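Long-range contacts in putative ribosomal N-acetyltransferase YdaF (Bacillus subtilis, PDB 1NSL), which probably transfers an acetyl group from acetyl-CoA to protein N-termini, possibly of ribosomal proteins, as a hexameric GNAT-family member: residues 16-21 with 54-59; 78-83 with 99-104; 128-133 with 172-177. One frame throughout, in Å; residues are numbered along the deposited sequence.

Overall arrangement
The three contacts lie in series along a GNAT chain built on one mixed sheet. Contact 1 packs the loop after strand 11-15 on helix 48-65. Contact 2 lies on the hairpin 78-89/94-101, its centre about 16 Å from that of contact 1. The two touch through Met82 and Leu79; Met82 SE is 3.8 Å from Leu16 CD1. Contact 3 pairs strands 130-136 and 166-176, its centre about 22 Å from that of contact 2 and about 28 Å from that of contact 1. Tyr99 OH approaches Ile133 CG2 between contacts 2 and 3. In GNAT relatives acetyl-CoA binds where the strands corresponding to 94-101 and 130-136 splay apart, so the site probably lies between these two contacts.

Contact 1 of 3, residues 16-21 with 54-59; sequences LEPKDA and TIIPDW
Leu16 and Ile56 bring the loop after strand 11-15 against helix 48-65, in the N-terminal part of the GNAT fold. Leu16 comes first. Its CD1 approaches the benzo part of the Trp59 indole obliquely, 3.7 Å from CZ3. The two side chains lie alongside each other and point the same way. Trp59 also has Ile55 CG2 over one face. The carbonyl O of Leu16 accepts a hydrogen bond from Arg60, so the same helix grips the loop by a polar tie as well.

At Glu17 the backbone does the touching, with its carbonyl carbon 3.7 Å from Ile56 CG2. The Glu17 side chain turns away and touches Arg60. Next in line, Pro18 N is 3.8 Å from Ile56 CG2. Pro18 also packs on Leu66 of a second subunit, so the turn is part of an interface. Residues 17-20 form a type I turn closed by Asp20 N to Glu17 O.

Asp20 folds its carboxylate back over the turn. OD2 receives Glu17 N at 2.9 Å, from above the carboxylate plane. The same OD2 makes a salt bridge with Arg14, which would probably stabilise the charged form. These bonds hold together the turn on which Ile56 rests.

Ile56 divides its branches between the two ends of the turn. CG2 stands anti to its backbone N and covers residues 16-18, while CG1 (chi1 -65°) carries the other methyl toward the start of helix 21-30. There Ile56 CD1 rests 3.9 Å from Ala21 CB.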
ATOM      1  N   LEU C  16      -9.339  19.353  -8.188  1.00 32.25           N
ATOM      2  CA  LEU C  16      -8.585  19.362  -9.438  1.00 32.52           C
ATOM      3  C   LEU C  16      -8.574  17.922  -9.944  1.00 32.21           C
ATOM      4  O   LEU C  16      -8.857  17.015  -9.195  1.00 31.86           O
ATOM      5  CB  LEU C  16      -7.160  19.827  -9.190  1.00 32.24           C
ATOM      6  CG  LEU C  16      -7.027  21.262  -8.764  1.00 31.60           C
ATOM      7  CD1 LEU C  16      -5.864  21.502  -7.747  1.00 33.13           C
ATOM      8  CD2 LEU C  16      -6.850  22.100  -9.998  1.00 31.22           C
ATOM      9  N   GLU C  17      -8.248  17.723 -11.210  1.00 32.37           N
ATOM     10  CA  GLU C  17      -8.159  16.389 -11.769  1.00 32.40           C
ATOM     11  C   GLU C  17      -6.849  16.245 -12.513  1.00 30.98           C
ATOM     12  O   GLU C  17      -6.332  17.218 -13.043  1.00 31.24           O
ATOM     13  CB  GLU C  17      -9.260  16.181 -12.796  1.00 32.88           C
ATOM     14  CG  GLU C  17     -10.594  16.740 -12.425  1.00 36.96           C
ATOM     15  CD  GLU C  17     -11.583  16.542 -13.546  1.00 42.26           C
ATOM     16  OE1 GLU C  17     -11.197  15.896 -14.558  1.00 42.85           O
ATOM     17  OE2 GLU C  17     -12.725  17.054 -13.408  1.00 43.82           O
ATOM     18  N   PRO C  18      -6.350  15.028 -12.646  1.00 29.22           N
ATOM     19  CA  PRO C  18      -5.122  14.844 -13.391  1.00 27.91           C
ATOM     20  C   PRO C  18      -5.128  15.633 -14.686  1.00 26.58           C
ATOM     21  O   PRO C  18      -4.134  16.214 -15.021  1.00 25.39           O
ATOM     22  CB  PRO C  18      -5.062  13.331 -13.566  1.00 27.32           C
ATOM     23  CG  PRO C  18      -5.640  12.865 -12.301  1.00 26.34           C
ATOM     24  CD  PRO C  18      -6.866  13.741 -12.157  1.00 29.25           C
ATOM     25  N   LYS C  19      -6.213  15.727 -15.408  1.00 26.78           N
ATOM     26  CA  LYS C  19      -6.050  16.528 -16.622  1.00 28.49           C
ATOM     27  C   LYS C  19      -5.793  18.083 -16.423  1.00 28.14           C
ATOM     28  O   LYS C  19      -5.490  18.783 -17.402  1.00 28.09           O
ATOM     29  CB  LYS C  19      -7.190  16.274 -17.584  1.00 28.63           C
ATOM     30  CG  LYS C  19      -8.507  16.895 -17.111  1.00 32.79           C
ATOM     31  CD  LYS C  19      -9.658  16.395 -18.026  1.00 38.44           C
ATOM     32  CE  LYS C  19     -11.005  17.103 -17.715  1.00 42.45           C
ATOM     33  NZ  LYS C  19     -11.874  17.097 -18.967  1.00 41.41           N
ATOM     34  N   ASP C  20      -5.905  18.607 -15.197  1.00 26.51           N
ATOM     35  CA  ASP C  20      -5.595  20.004 -14.954  1.00 25.74           C
ATOM     36  C   ASP C  20      -4.086  20.189 -14.823  1.00 25.64           C
ATOM     37  O   ASP C  20      -3.598  21.311 -14.682  1.00 24.62           O
ATOM     38  CB  ASP C  20      -6.218  20.543 -13.652  1.00 25.11           C
ATOM     39  CG  ASP C  20      -7.749  20.576 -13.657  1.00 27.14           C
ATOM     40  OD1 ASP C  20      -8.425  20.977 -14.677  1.00 24.98           O
ATOM     41  OD2 ASP C  20      -8.365  20.222 -12.616  1.00 26.82           O
ATOM     42  N   ALA C  21      -3.325  19.108 -14.823  1.00 25.82           N
ATOM     43  CA  ALA C  21      -1.868  19.290 -14.607  1.00 27.16           C
ATOM     44  C   ALA C  21      -1.090  20.271 -15.562  1.00 27.34           C
ATOM     45  O   ALA C  21      -0.429  21.205 -15.077  1.00 27.80           O
ATOM     46  CB  ALA C  21      -1.136  17.950 -14.455  1.00 27.09           C
ATOM     47  N   THR C  54       1.167  12.100  -9.390  1.00 28.71           N
ATOM     48  CA  THR C  54       1.384  12.034  -7.981  1.00 28.00           C
ATOM     49  C   THR C  54       0.666  13.114  -7.242  1.00 28.95           C
ATOM     50  O   THR C  54      -0.179  12.844  -6.391  1.00 29.84           O
ATOM     51  CB  THR C  54       2.859  12.220  -7.767  1.00 27.34           C
ATOM     52  OG1 THR C  54       3.511  11.040  -8.241  1.00 29.32           O
ATOM     53  CG2 THR C  54       3.182  12.262  -6.316  1.00 25.35           C
ATOM     54  N   ILE C  55       0.971  14.364  -7.555  1.00 28.94           N
ATOM     55  CA  ILE C  55       0.414  15.382  -6.704  1.00 28.36           C
ATOM     56  C   ILE C  55      -1.082  15.516  -6.804  1.00 28.61           C
ATOM     57  O   ILE C  55      -1.759  15.602  -5.780  1.00 27.90           O
ATOM     58  CB  ILE C  55       1.097  16.717  -6.861  1.00 28.01           C
ATOM     59  CG1 ILE C  55       2.527  16.634  -6.361  1.00 27.20           C
ATOM     60  CG2 ILE C  55       0.392  17.730  -6.003  1.00 28.35           C
ATOM     61  CD1 ILE C  55       3.328  17.792  -6.774  1.00 25.24           C
ATOM     62  N   ILE C  56      -1.621  15.517  -8.013  1.00 28.63           N
ATOM     63  CA  ILE C  56      -3.046  15.690  -8.053  1.00 29.39           C
ATOM     64  C   ILE C  56      -3.794  14.458  -7.543  1.00 29.92           C
ATOM     65  O   ILE C  56      -4.796  14.580  -6.844  1.00 30.22           O
ATOM     66  CB  ILE C  56      -3.482  16.122  -9.360  1.00 29.40           C
ATOM     67  CG1 ILE C  56      -2.903  17.504  -9.617  1.00 28.36           C
ATOM     68  CG2 ILE C  56      -4.970  16.222  -9.362  1.00 30.51           C
ATOM     69  CD1 ILE C  56      -3.154  17.992 -11.081  1.00 28.40           C
ATOM     70  N   PRO C  57      -3.341  13.272  -7.889  1.00 29.43           N
ATOM     71  CA  PRO C  57      -3.909  12.096  -7.283  1.00 29.33           C
ATOM     72  C   PRO C  57      -3.853  12.163  -5.790  1.00 29.42           C
ATOM     73  O   PRO C  57      -4.924  12.006  -5.238  1.00 30.38           O
ATOM     74  CB  PRO C  57      -3.036  10.978  -7.826  1.00 28.99           C
ATOM     75  CG  PRO C  57      -2.725  11.373  -9.158  1.00 28.48           C
ATOM     76  CD  PRO C  57      -2.421  12.901  -8.965  1.00 30.57           C
ATOM     77  N   ASP C  58      -2.730  12.415  -5.114  1.00 29.16           N
ATOM     78  CA  ASP C  58      -2.871  12.348  -3.670  1.00 27.66           C
ATOM     79  C   ASP C  58      -3.885  13.354  -3.243  1.00 26.15           C
ATOM     80  O   ASP C  58      -4.659  13.059  -2.370  1.00 26.27           O
ATOM     81  CB  ASP C  58      -1.655  12.620  -2.825  1.00 28.16           C
ATOM     82  CG  ASP C  58      -0.432  11.841  -3.203  1.00 33.78           C
ATOM     83  OD1 ASP C  58      -0.477  10.671  -3.701  1.00 35.99           O
ATOM     84  OD2 ASP C  58       0.700  12.387  -2.953  1.00 41.69           O
ATOM     85  N   TRP C  59      -3.916  14.547  -3.805  1.00 25.15           N
ATOM     86  CA  TRP C  59      -4.849  15.518  -3.189  1.00 26.20           C
ATOM     87  C   TRP C  59      -6.264  14.910  -3.194  1.00 27.15           C
ATOM     88  O   TRP C  59      -7.025  14.977  -2.180  1.00 26.38           O
ATOM     89  CB  TRP C  59      -4.865  16.905  -3.848  1.00 25.67           C
ATOM     90  CG  TRP C  59      -3.672  17.773  -3.594  1.00 26.15           C
ATOM     91  CD1 TRP C  59      -2.869  17.780  -2.483  1.00 28.16           C
ATOM     92  CD2 TRP C  59      -3.109  18.745  -4.482  1.00 26.58           C
ATOM     93  NE1 TRP C  59      -1.870  18.718  -2.616  1.00 26.10           N
ATOM     94  CE2 TRP C  59      -1.998  19.326  -3.835  1.00 27.47           C
ATOM     95  CE3 TRP C  59      -3.441  19.206  -5.753  1.00 26.12           C
ATOM     96  CZ2 TRP C  59      -1.220  20.316  -4.427  1.00 27.72           C
ATOM     97  CZ3 TRP C  59      -2.658  20.201  -6.325  1.00 29.16           C
ATOM     98  CH2 TRP C  59      -1.564  20.734  -5.670  1.00 26.19           C
TER

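Contact 2 of 3, residues 78-83 with 99-104; sequences SLCGMI and YWIAKE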
ATOM      1  N   SER C  78     -11.894  28.653 -16.356  1.00 32.65           N
ATOM      2  CA  SER C  78     -10.539  28.105 -16.224  1.00 32.21           C
ATOM      3  C   SER C  78      -9.653  28.489 -15.041  1.00 31.25           C
ATOM      4  O   SER C  78      -9.696  29.611 -14.567  1.00 30.82           O
ATOM      5  CB  SER C  78      -9.787  28.304 -17.516  1.00 32.84           C
ATOM      6  OG  SER C  78      -9.687  29.675 -17.788  1.00 36.30           O
ATOM      7  N   LEU C  79      -8.822  27.537 -14.606  1.00 30.57           N
ATOM      8  CA  LEU C  79      -7.919  27.688 -13.462  1.00 29.29           C
ATOM      9  C   LEU C  79      -7.235  29.008 -13.359  1.00 28.96           C
ATOM     10  O   LEU C  79      -6.492  29.380 -14.240  1.00 28.83           O
ATOM     11  CB  LEU C  79      -6.793  26.704 -13.557  1.00 28.25           C
ATOM     12  CG  LEU C  79      -6.875  25.409 -12.804  1.00 28.87           C
ATOM     13  CD1 LEU C  79      -5.433  24.819 -12.685  1.00 26.08           C
ATOM     14  CD2 LEU C  79      -7.513  25.616 -11.438  1.00 29.75           C
ATOM     15  N   CYS C  80      -7.416  29.691 -12.248  1.00 29.20           N
ATOM     16  CA  CYS C  80      -6.746  30.944 -12.090  1.00 29.79           C
ATOM     17  C   CYS C  80      -6.088  30.889 -10.768  1.00 29.88           C
ATOM     18  O   CYS C  80      -5.431  31.847 -10.353  1.00 30.43           O
ATOM     19  CB  CYS C  80      -7.745  32.084 -12.101  1.00 29.82           C
ATOM     20  SG  CYS C  80      -8.942  31.926 -10.761  1.00 31.26           S
ATOM     21  N   GLY C  81      -6.273  29.767 -10.089  1.00 30.22           N
ATOM     22  CA  GLY C  81      -5.663  29.570  -8.771  1.00 31.03           C
ATOM     23  C   GLY C  81      -6.172  28.342  -8.027  1.00 31.13           C
ATOM     24  O   GLY C  81      -6.771  27.458  -8.646  1.00 30.97           O
HETATM   25  N   MSE C  82      -5.940  28.312  -6.712  1.00 31.00           N
HETATM   26  CA  MSE C  82      -6.283  27.178  -5.835  1.00 31.04           C
HETATM   27  C   MSE C  82      -6.726  27.691  -4.473  1.00 31.29           C
HETATM   28  O   MSE C  82      -6.209  28.708  -3.985  1.00 30.73           O
HETATM   29  CB  MSE C  82      -5.045  26.278  -5.577  1.00 30.15           C
HETATM   30  CG  MSE C  82      -4.331  25.792  -6.769  1.00 29.65           C
HETATM   31 SE   MSE C  82      -3.454  24.124  -6.373  1.00 36.05          SE
HETATM   32  CE  MSE C  82      -2.497  24.520  -4.856  1.00 37.73           C
ATOM     33  N   ILE C  83      -7.660  26.991  -3.839  1.00 31.93           N
ATOM     34  CA  ILE C  83      -8.023  27.344  -2.462  1.00 32.41           C
ATOM     35  C   ILE C  83      -7.900  26.097  -1.733  1.00 32.04           C
ATOM     36  O   ILE C  83      -7.926  25.029  -2.340  1.00 32.58           O
ATOM     37  CB  ILE C  83      -9.416  27.824  -2.309  1.00 33.15           C
ATOM     38  CG1 ILE C  83      -9.673  28.154  -0.865  1.00 34.03           C
ATOM     39  CG2 ILE C  83     -10.385  26.763  -2.643  1.00 33.92           C
ATOM     40  CD1 ILE C  83     -10.924  29.083  -0.779  1.00 38.29           C
ATOM     41  N   TYR C  99      -4.733  29.805  -0.165  1.00 27.00           N
ATOM     42  CA  TYR C  99      -5.272  30.113  -1.462  1.00 25.94           C
ATOM     43  C   TYR C  99      -4.202  30.882  -2.143  1.00 25.51           C
ATOM     44  O   TYR C  99      -3.413  31.469  -1.480  1.00 25.74           O
ATOM     45  CB  TYR C  99      -6.477  31.030  -1.282  1.00 26.05           C
ATOM     46  CG  TYR C  99      -6.260  32.139  -0.255  1.00 26.10           C
ATOM     47  CD1 TYR C  99      -5.357  33.157  -0.487  1.00 24.20           C
ATOM     48  CD2 TYR C  99      -6.960  32.152   0.940  1.00 25.61           C
ATOM     49  CE1 TYR C  99      -5.145  34.118   0.419  1.00 25.89           C
ATOM     50  CE2 TYR C  99      -6.762  33.145   1.872  1.00 27.42           C
ATOM     51  CZ  TYR C  99      -5.838  34.124   1.605  1.00 28.42           C
ATOM     52  OH  TYR C  99      -5.586  35.139   2.494  1.00 29.16           O
ATOM     53  N   TRP C 100      -4.137  30.851  -3.461  1.00 25.81           N
ATOM     54  CA  TRP C 100      -3.227  31.711  -4.205  1.00 26.01           C
ATOM     55  C   TRP C 100      -3.882  31.964  -5.501  1.00 27.01           C
ATOM     56  O   TRP C 100      -4.750  31.178  -5.913  1.00 28.45           O
ATOM     57  CB  TRP C 100      -1.888  31.081  -4.479  1.00 25.31           C
ATOM     58  CG  TRP C 100      -1.861  29.791  -5.211  1.00 25.80           C
ATOM     59  CD1 TRP C 100      -1.819  28.565  -4.650  1.00 26.37           C
ATOM     60  CD2 TRP C 100      -1.742  29.585  -6.618  1.00 26.48           C
ATOM     61  NE1 TRP C 100      -1.727  27.603  -5.611  1.00 26.54           N
ATOM     62  CE2 TRP C 100      -1.671  28.205  -6.834  1.00 26.28           C
ATOM     63  CE3 TRP C 100      -1.696  30.431  -7.729  1.00 28.45           C
ATOM     64  CZ2 TRP C 100      -1.575  27.643  -8.105  1.00 26.01           C
ATOM     65  CZ3 TRP C 100      -1.588  29.872  -8.998  1.00 27.01           C
ATOM     66  CH2 TRP C 100      -1.525  28.492  -9.171  1.00 27.10           C
ATOM     67  N   ILE C 101      -3.496  33.043  -6.164  1.00 27.10           N
ATOM     68  CA  ILE C 101      -4.101  33.317  -7.437  1.00 27.52           C
ATOM     69  C   ILE C 101      -3.085  33.855  -8.451  1.00 27.66           C
ATOM     70  O   ILE C 101      -2.003  34.294  -8.094  1.00 27.39           O
ATOM     71  CB  ILE C 101      -5.257  34.219  -7.188  1.00 27.94           C
ATOM     72  CG1 ILE C 101      -6.310  34.060  -8.266  1.00 29.71           C
ATOM     73  CG2 ILE C 101      -4.794  35.657  -7.039  1.00 29.23           C
ATOM     74  CD1 ILE C 101      -7.280  35.300  -8.327  1.00 30.74           C
ATOM     75  N   ALA C 102      -3.377  33.715  -9.737  1.00 28.30           N
ATOM     76  CA  ALA C 102      -2.452  34.193 -10.776  1.00 28.39           C
ATOM     77  C   ALA C 102      -2.622  35.688 -10.907  1.00 29.29           C
ATOM     78  O   ALA C 102      -3.732  36.244 -10.728  1.00 28.96           O
ATOM     79  CB  ALA C 102      -2.723  33.541 -12.074  1.00 28.28           C
ATOM     80  N   LYS C 103      -1.537  36.359 -11.238  1.00 29.48           N
ATOM     81  CA  LYS C 103      -1.599  37.789 -11.112  1.00 30.37           C
ATOM     82  C   LYS C 103      -2.730  38.407 -11.914  1.00 30.76           C
ATOM     83  O   LYS C 103      -3.479  39.252 -11.431  1.00 31.17           O
ATOM     84  CB  LYS C 103      -0.263  38.394 -11.471  1.00 30.59           C
ATOM     85  CG  LYS C 103       0.421  39.070 -10.319  1.00 31.60           C
ATOM     86  CD  LYS C 103       1.017  40.381 -10.841  1.00 33.85           C
ATOM     87  CE  LYS C 103       1.540  41.303  -9.761  1.00 34.00           C
ATOM     88  NZ  LYS C 103       2.246  42.408 -10.469  1.00 37.66           N
ATOM     89  N   GLU C 104      -2.865  37.949 -13.136  1.00 31.02           N
ATOM     90  CA  GLU C 104      -3.824  38.483 -14.069  1.00 31.79           C
ATOM     91  C   GLU C 104      -5.212  38.438 -13.549  1.00 31.48           C
ATOM     92  O   GLU C 104      -6.114  38.933 -14.190  1.00 31.69           O
ATOM     93  CB  GLU C 104      -3.793  37.578 -15.262  1.00 32.31           C
ATOM     94  CG  GLU C 104      -2.460  36.873 -15.280  1.00 35.75           C
ATOM     95  CD  GLU C 104      -2.484  35.581 -16.035  1.00 39.24           C
ATOM     96  OE1 GLU C 104      -3.015  34.564 -15.523  1.00 39.29           O
ATOM     97  OE2 GLU C 104      -1.947  35.613 -17.155  1.00 44.52           O
TER
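Met82 and Trp100 cross obliquely on one face of the hairpin 78-89/94-101, from a hydrogen-bonded antiparallel pair. These are the third and fourth core strands of the GNAT sheet. Trp100 CG sits between its backbone N and carbonyl carbon (chi1 57°), and the indole leans back over strand 78-83. Its six-membered ring lies face-on to Gly81, whose CA is 4.2 Å from the ring centroid and close to the ring normal. This is a CH-pi contact. Gly81 has no side chain, which lets the two backbones come close on the Ile101 side.

Met82, a selenomethionine in the crystal, runs along NE1, CE2 and CZ2 of the indole. Met82 CG lies 3.4 Å from Trp100 NE1 and 3.6 Å from Trp100 CZ2. The chain bends at chi3 and returns CE toward NE1. SE is 5.0 Å from the centroid of the five-membered ring and oblique to it, a Met-aromatic contact.

Beneath the side chains the strands are joined by two bonds at the Met82-Trp100 pair. Trp100 N gives to Met82 O at 3.0 Å, and Met82 N gives to Trp100 O at 3.2 Å. A third, Ala102 N to Cys80 O at 2.8 Å, ties the strand end.

On the other face Ile83 CG1 meets Tyr99 CB at 4.3 Å. The Tyr99 ring leads away, and its OH hydrogen-bonds Ser142 OG. Cys80 and Gly81 form a classic beta bulge opposite Leu73 of strand 69-75. Helix 21-30 packs on Trp100 through Leu24 and Ile28, while helix 110-124 packs on Ile83, Tyr99 and Ile101.

Contact 3 of 3, residues 128-133 with 172-177; sequences LNRVAI and YYSLLK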
ATOM      1  N   LEU C 128     -16.983  22.699  12.190  1.00 29.40           N
ATOM      2  CA  LEU C 128     -15.817  23.155  12.921  1.00 28.66           C
ATOM      3  C   LEU C 128     -16.170  24.347  13.736  1.00 27.87           C
ATOM      4  O   LEU C 128     -17.133  25.048  13.439  1.00 26.57           O
ATOM      5  CB  LEU C 128     -14.712  23.653  11.969  1.00 28.80           C
ATOM      6  CG  LEU C 128     -14.217  22.590  11.003  1.00 29.44           C
ATOM      7  CD1 LEU C 128     -12.900  22.989  10.465  1.00 27.19           C
ATOM      8  CD2 LEU C 128     -14.128  21.279  11.765  1.00 28.40           C
ATOM      9  N   ASN C 129     -15.307  24.640  14.699  1.00 27.45           N
ATOM     10  CA  ASN C 129     -15.516  25.781  15.564  1.00 27.04           C
ATOM     11  C   ASN C 129     -14.592  26.929  15.191  1.00 26.69           C
ATOM     12  O   ASN C 129     -14.942  28.105  15.270  1.00 27.33           O
ATOM     13  CB  ASN C 129     -15.326  25.383  17.020  1.00 26.56           C
ATOM     14  CG  ASN C 129     -15.607  26.508  17.960  1.00 26.78           C
ATOM     15  OD1 ASN C 129     -14.698  27.023  18.626  1.00 27.25           O
ATOM     16  ND2 ASN C 129     -16.872  26.914  18.026  1.00 25.64           N
ATOM     17  N   ARG C 130     -13.423  26.596  14.715  1.00 25.74           N
ATOM     18  CA  ARG C 130     -12.454  27.632  14.497  1.00 25.70           C
ATOM     19  C   ARG C 130     -11.976  27.555  13.057  1.00 25.49           C
ATOM     20  O   ARG C 130     -11.908  26.510  12.490  1.00 26.49           O
ATOM     21  CB  ARG C 130     -11.325  27.383  15.502  1.00 25.34           C
ATOM     22  CG  ARG C 130     -10.020  28.052  15.202  1.00 26.00           C
ATOM     23  CD  ARG C 130      -8.910  27.815  16.231  1.00 25.80           C
ATOM     24  NE  ARG C 130      -7.635  28.214  15.622  1.00 28.28           N
ATOM     25  CZ  ARG C 130      -7.128  29.427  15.724  1.00 27.95           C
ATOM     26  NH1 ARG C 130      -7.773  30.334  16.439  1.00 28.95           N
ATOM     27  NH2 ARG C 130      -5.985  29.732  15.137  1.00 26.30           N
ATOM     28  N   VAL C 131     -11.690  28.646  12.408  1.00 25.62           N
ATOM     29  CA  VAL C 131     -11.049  28.504  11.113  1.00 26.40           C
ATOM     30  C   VAL C 131      -9.945  29.536  11.082  1.00 27.66           C
ATOM     31  O   VAL C 131     -10.163  30.684  11.547  1.00 28.65           O
ATOM     32  CB  VAL C 131     -12.022  28.707  10.004  1.00 26.09           C
ATOM     33  CG1 VAL C 131     -11.344  29.195   8.832  1.00 24.94           C
ATOM     34  CG2 VAL C 131     -12.658  27.380   9.696  1.00 26.58           C
ATOM     35  N   ALA C 132      -8.740  29.189  10.634  1.00 27.14           N
ATOM     36  CA  ALA C 132      -7.737  30.263  10.621  1.00 27.34           C
ATOM     37  C   ALA C 132      -7.186  30.518   9.258  1.00 27.93           C
ATOM     38  O   ALA C 132      -7.327  29.684   8.354  1.00 28.85           O
ATOM     39  CB  ALA C 132      -6.622  29.977  11.579  1.00 26.33           C
ATOM     40  N   ILE C 133      -6.560  31.667   9.098  1.00 27.64           N
ATOM     41  CA  ILE C 133      -5.847  31.953   7.879  1.00 27.93           C
ATOM     42  C   ILE C 133      -4.537  32.608   8.259  1.00 28.84           C
ATOM     43  O   ILE C 133      -4.481  33.480   9.123  1.00 29.11           O
ATOM     44  CB  ILE C 133      -6.611  32.943   7.027  1.00 27.71           C
ATOM     45  CG1 ILE C 133      -7.735  32.282   6.234  1.00 27.98           C
ATOM     46  CG2 ILE C 133      -5.676  33.673   6.070  1.00 27.37           C
ATOM     47  CD1 ILE C 133      -8.705  33.361   5.609  1.00 23.68           C
ATOM     48  N   TYR C 172      -1.097  35.293  12.163  1.00 30.50           N
ATOM     49  CA  TYR C 172      -2.248  34.424  12.136  1.00 30.09           C
ATOM     50  C   TYR C 172      -3.521  35.226  12.285  1.00 30.27           C
ATOM     51  O   TYR C 172      -3.488  36.241  12.939  1.00 30.16           O
ATOM     52  CB  TYR C 172      -2.139  33.459  13.311  1.00 30.68           C
ATOM     53  CG  TYR C 172      -1.285  32.354  12.935  1.00 30.68           C
ATOM     54  CD1 TYR C 172       0.066  32.526  12.842  1.00 33.68           C
ATOM     55  CD2 TYR C 172      -1.818  31.175  12.506  1.00 32.75           C
ATOM     56  CE1 TYR C 172       0.881  31.506  12.374  1.00 34.21           C
ATOM     57  CE2 TYR C 172      -1.016  30.170  12.057  1.00 33.63           C
ATOM     58  CZ  TYR C 172       0.328  30.350  11.999  1.00 33.65           C
ATOM     59  OH  TYR C 172       1.129  29.356  11.543  1.00 38.79           O
ATOM     60  N   TYR C 173      -4.625  34.732  11.703  1.00 29.58           N
ATOM     61  CA  TYR C 173      -5.971  35.281  11.840  1.00 28.86           C
ATOM     62  C   TYR C 173      -7.005  34.148  12.071  1.00 28.59           C
ATOM     63  O   TYR C 173      -6.859  33.098  11.493  1.00 29.32           O
ATOM     64  CB  TYR C 173      -6.384  35.983  10.559  1.00 28.73           C
ATOM     65  CG  TYR C 173      -5.733  37.302  10.162  1.00 29.17           C
ATOM     66  CD1 TYR C 173      -4.662  37.318   9.308  1.00 27.21           C
ATOM     67  CD2 TYR C 173      -6.264  38.534  10.560  1.00 31.11           C
ATOM     68  CE1 TYR C 173      -4.098  38.492   8.865  1.00 28.98           C
ATOM     69  CE2 TYR C 173      -5.703  39.761  10.121  1.00 30.15           C
ATOM     70  CZ  TYR C 173      -4.607  39.717   9.257  1.00 31.86           C
ATOM     71  OH  TYR C 173      -3.984  40.870   8.800  1.00 31.37           O
ATOM     72  N   SER C 174      -8.082  34.369  12.845  1.00 28.10           N
ATOM     73  CA  SER C 174      -9.059  33.308  13.126  1.00 27.26           C
ATOM     74  C   SER C 174     -10.511  33.772  13.284  1.00 27.83           C
ATOM     75  O   SER C 174     -10.795  34.839  13.788  1.00 27.55           O
ATOM     76  CB  SER C 174      -8.680  32.551  14.382  1.00 26.40           C
ATOM     77  OG  SER C 174      -8.617  33.459  15.432  1.00 24.97           O
ATOM     78  N   LEU C 175     -11.430  32.916  12.871  1.00 27.16           N
ATOM     79  CA  LEU C 175     -12.805  33.233  12.919  1.00 25.91           C
ATOM     80  C   LEU C 175     -13.499  32.163  13.776  1.00 26.10           C
ATOM     81  O   LEU C 175     -13.362  30.970  13.538  1.00 24.85           O
ATOM     82  CB  LEU C 175     -13.334  33.315  11.490  1.00 25.38           C
ATOM     83  CG  LEU C 175     -14.851  33.502  11.345  1.00 25.68           C
ATOM     84  CD1 LEU C 175     -15.415  34.552  12.287  1.00 23.46           C
ATOM     85  CD2 LEU C 175     -15.206  33.834   9.929  1.00 24.47           C
ATOM     86  N   LEU C 176     -14.221  32.590  14.814  1.00 26.55           N
ATOM     87  CA  LEU C 176     -14.860  31.596  15.641  1.00 26.15           C
ATOM     88  C   LEU C 176     -16.265  31.442  15.203  1.00 26.62           C
ATOM     89  O   LEU C 176     -16.956  32.408  15.093  1.00 27.29           O
ATOM     90  CB  LEU C 176     -14.792  31.979  17.084  1.00 25.19           C
ATOM     91  CG  LEU C 176     -13.383  32.286  17.549  1.00 24.56           C
ATOM     92  CD1 LEU C 176     -13.218  31.924  18.978  1.00 24.90           C
ATOM     93  CD2 LEU C 176     -12.370  31.524  16.760  1.00 27.22           C
ATOM     94  N   LYS C 177     -16.698  30.218  14.961  1.00 27.71           N
ATOM     95  CA  LYS C 177     -18.064  29.965  14.500  1.00 28.42           C
ATOM     96  C   LYS C 177     -19.189  30.687  15.237  1.00 28.75           C
ATOM     97  O   LYS C 177     -20.250  30.829  14.676  1.00 28.58           O
ATOM     98  CB  LYS C 177     -18.373  28.468  14.487  1.00 28.92           C
ATOM     99  CG  LYS C 177     -19.855  28.169  14.283  1.00 29.77           C
ATOM    100  CD  LYS C 177     -20.125  26.700  14.273  1.00 31.38           C
ATOM    101  CE  LYS C 177     -21.547  26.385  13.801  1.00 36.78           C
ATOM    102  NZ  LYS C 177     -21.753  24.900  13.577  1.00 38.68           N
TER
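Val131 and Leu175 are hydrogen-bonded partners at the middle of an antiparallel ladder between strands 130-136 and 166-176. The pairing belongs to the C-terminal half of the GNAT sheet, where the last strand inserts between 130-136 and 152-163. Leu175 N reaches Val131 O at 2.9 Å, and Val131 N reaches Leu175 O at 3.1 Å. Ile133 and Tyr173 repeat the pattern, with Ile133 N to Tyr173 O at 2.8 Å and Tyr173 N to Ile133 O at 2.9 Å.

This part is buried on both faces. Val131, Ile133, Tyr173 and Leu175 share one face, where Phe151 packs on the last three. The Tyr173 ring has Ile133 O at its edge and sends its hydroxyl to Arg143. The opposite face carries Arg130, Ala132 and Ser174. Arg130 leaves with CG anti to its backbone N (chi1 162°). The extended chain carries the guanidinium to Ser174, meeting it obliquely, with Arg130 CZ 3.7 Å from Ser174 CB.

The 129/177 end is more open to solvent, though its backbone bond is short and straight: Lys177 N to Asn129 O, 2.8 Å. Asn129 also packs on Asp159 of a third subunit. The lysine chain runs past Leu128 O, 3.5 Å from Lys177 CD, and bonds through NZ to Phe123 O.

Arg130 NH1 forms a salt bridge with Glu154 and a hydrogen bond to Arg158 O of the third subunit, whose Arg158 NH2 bonds to Ser174 O. The buried charge is probably balanced by Glu154 of the same chain, while two arginine-to-carbonyl bonds, one in each direction, join the strands to the third subunit.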